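Local coordinates for protein profilin-2 (Rattus norvegicus, PDB 2VK3) that binds actin and, as other profilins do, probably binds proline-rich ligands and helps control actin assembly, at residues 19-24 with 40-45. Residues are numbered along the deposited sequence; the frame is centred on the assembly and turned at random.
Sequences CQEAAI and GVFQSI
The carboxylate of Glu21 accepts hydrogen bonds from two consecutive backbone N-H groups of the loop 40-45. Glu21 OE1 accepts from Phe42 N at 2.8 Å, on its syn side but 22° out of the carboxylate plane. Glu21 OE2 accepts from Val41 N, also at 2.8 Å, through its syn lone pair. Both bonds are fairly straight, the one from Phe42 N with an N-H...O angle of 163°. A water donates to Glu21 OE1 and accepts a weak bond from Gln43 N, so it carries the link one residue further. Gly40 CA approaches Glu21 OE2 closely, at 3.2 Å.

The Glu21 side chain reaches the loop with CG between its backbone N and carbonyl carbon (chi1 43°) and an extended chain beyond. On the way it runs over one face of Phe42. Glu21 CG makes an off-centre CH-pi contact, 4.3 Å from the Phe42 ring centroid, and Glu21 CD also lies over this face, toward the rim. The ring edge faces the backbone of Ala22. Ala23 CB packs on Phe42 CB at 3.6 Å.

Further out, the Phe42 ring meets Phe114 and touches Met116 on strand 111-117. Gln20 and Glu21 both face Met116 in a classic beta bulge of strand 19-26, which thus includes Glu21 itself. The bonded amides belong to the start of the 3-10 turn 42-44 and the residue before it. Glu21, a buried residue, thus ties the loop leading to helix 47-54 to the central sheet, and the amide dipoles probably stabilise its negative charge.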
loop_
_atom_site.group_PDB
_atom_site.type_symbol
_atom_site.label_atom_id
_atom_site.label_comp_id
_atom_site.label_asym_id
_atom_site.label_seq_id
_atom_site.Cartn_x
_atom_site.Cartn_y
_atom_site.Cartn_z
ATOM N N CYS A 19 7.311 -10.362 0.737
ATOM C CA CYS A 19 6.091 -9.874 0.138
ATOM C C CYS A 19 5.554 -10.682 -1.013
ATOM O O CYS A 19 6.313 -11.256 -1.800
ATOM C CB CYS A 19 6.342 -8.436 -0.336
ATOM S SG CYS A 19 6.728 -7.356 1.089
ATOM N N GLN A 20 4.241 -10.645 -1.118
ATOM C CA GLN A 20 3.506 -11.315 -2.186
ATOM C C GLN A 20 2.997 -10.366 -3.246
ATOM O O GLN A 20 2.732 -10.803 -4.353
ATOM C CB GLN A 20 2.339 -12.119 -1.649
ATOM C CG GLN A 20 1.195 -11.374 -1.200
ATOM C CD GLN A 20 0.059 -12.341 -0.761
ATOM O OE1 GLN A 20 -0.679 -12.866 -1.609
ATOM N NE2 GLN A 20 -0.034 -12.607 0.547
ATOM N N GLU A 21 2.876 -9.082 -2.904
ATOM C CA GLU A 21 2.602 -8.066 -3.925
ATOM C C GLU A 21 3.036 -6.682 -3.503
ATOM O O GLU A 21 3.286 -6.416 -2.334
ATOM C CB GLU A 21 1.174 -8.040 -4.435
ATOM C CG GLU A 21 0.049 -8.154 -3.536
ATOM C CD GLU A 21 -1.279 -7.967 -4.289
ATOM O OE1 GLU A 21 -1.392 -6.980 -5.073
ATOM O OE2 GLU A 21 -2.183 -8.818 -4.117
ATOM N N ALA A 22 3.085 -5.794 -4.489
ATOM C CA ALA A 22 3.431 -4.411 -4.248
ATOM C C ALA A 22 2.885 -3.538 -5.357
ATOM O O ALA A 22 2.753 -4.013 -6.483
ATOM C CB ALA A 22 4.954 -4.271 -4.144
ATOM N N ALA A 23 2.749 -2.244 -5.084
ATOM C CA ALA A 23 2.240 -1.324 -6.049
ATOM C C ALA A 23 2.703 0.081 -5.712
ATOM O O ALA A 23 2.793 0.468 -4.528
ATOM C CB ALA A 23 0.690 -1.356 -6.011
ATOM N N ILE A 24 2.899 0.871 -6.755
ATOM C CA ILE A 24 3.083 2.290 -6.644
ATOM C C ILE A 24 1.832 2.960 -7.277
ATOM O O ILE A 24 1.458 2.685 -8.397
ATOM C CB ILE A 24 4.342 2.770 -7.395
ATOM C CG1 ILE A 24 5.594 2.183 -6.716
ATOM C CG2 ILE A 24 4.449 4.313 -7.425
ATOM C CD1 ILE A 24 5.770 2.659 -5.300
ATOM N N GLY A 40 -1.806 -9.831 -8.555
ATOM C CA GLY A 40 -2.306 -9.472 -7.256
ATOM C C GLY A 40 -3.561 -8.631 -7.322
ATOM O O GLY A 40 -4.088 -8.322 -8.404
ATOM N N VAL A 41 -4.029 -8.241 -6.144
ATOM C CA VAL A 41 -5.206 -7.378 -6.043
ATOM C C VAL A 41 -4.854 -5.893 -6.195
ATOM O O VAL A 41 -5.646 -5.130 -6.674
ATOM C CB VAL A 41 -6.004 -7.631 -4.727
ATOM C CG1 VAL A 41 -6.442 -9.132 -4.662
ATOM C CG2 VAL A 41 -5.197 -7.197 -3.518
ATOM N N PHE A 42 -3.611 -5.504 -5.886
ATOM C CA PHE A 42 -3.253 -4.084 -5.967
ATOM C C PHE A 42 -3.330 -3.508 -7.409
ATOM O O PHE A 42 -3.622 -2.313 -7.602
ATOM C CB PHE A 42 -1.836 -3.886 -5.441
ATOM C CG PHE A 42 -1.654 -4.089 -3.976
ATOM C CD1 PHE A 42 -2.701 -4.012 -3.060
ATOM C CD2 PHE A 42 -0.359 -4.263 -3.466
ATOM C CE1 PHE A 42 -2.412 -4.196 -1.642
ATOM C CE2 PHE A 42 -0.126 -4.422 -2.135
ATOM C CZ PHE A 42 -1.147 -4.400 -1.230
ATOM N N GLN A 43 -3.161 -4.367 -8.427
ATOM C CA GLN A 43 -3.199 -3.919 -9.794
ATOM C C GLN A 43 -4.566 -3.324 -10.140
ATOM O O GLN A 43 -4.678 -2.519 -11.080
ATOM C CB GLN A 43 -2.753 -5.051 -10.752
ATOM C CG GLN A 43 -3.639 -6.253 -10.749
ATOM C CD GLN A 43 -3.066 -7.470 -11.559
ATOM O OE1 GLN A 43 -1.882 -7.549 -11.830
ATOM N NE2 GLN A 43 -3.925 -8.404 -11.895
ATOM N N SER A 44 -5.580 -3.729 -9.373
ATOM C CA SER A 44 -6.975 -3.335 -9.524
ATOM C C SER A 44 -7.451 -2.174 -8.622
ATOM O O SER A 44 -8.653 -1.859 -8.550
ATOM C CB SER A 44 -7.875 -4.561 -9.322
ATOM O OG SER A 44 -7.655 -5.534 -10.353
ATOM N N ILE A 45 -6.520 -1.532 -7.931
ATOM C CA ILE A 45 -6.887 -0.477 -7.027
ATOM C C ILE A 45 -7.555 0.618 -7.878
ATOM O O ILE A 45 -7.064 0.989 -8.948
ATOM C CB ILE A 45 -5.689 0.046 -6.194
ATOM C CG1 ILE A 45 -5.349 -0.952 -5.080
ATOM C CG2 ILE A 45 -5.943 1.467 -5.656
ATOM C CD1 ILE A 45 -3.982 -0.617 -4.394
HETATM O O HOH W 1 -0.994 -6.468 -7.752
#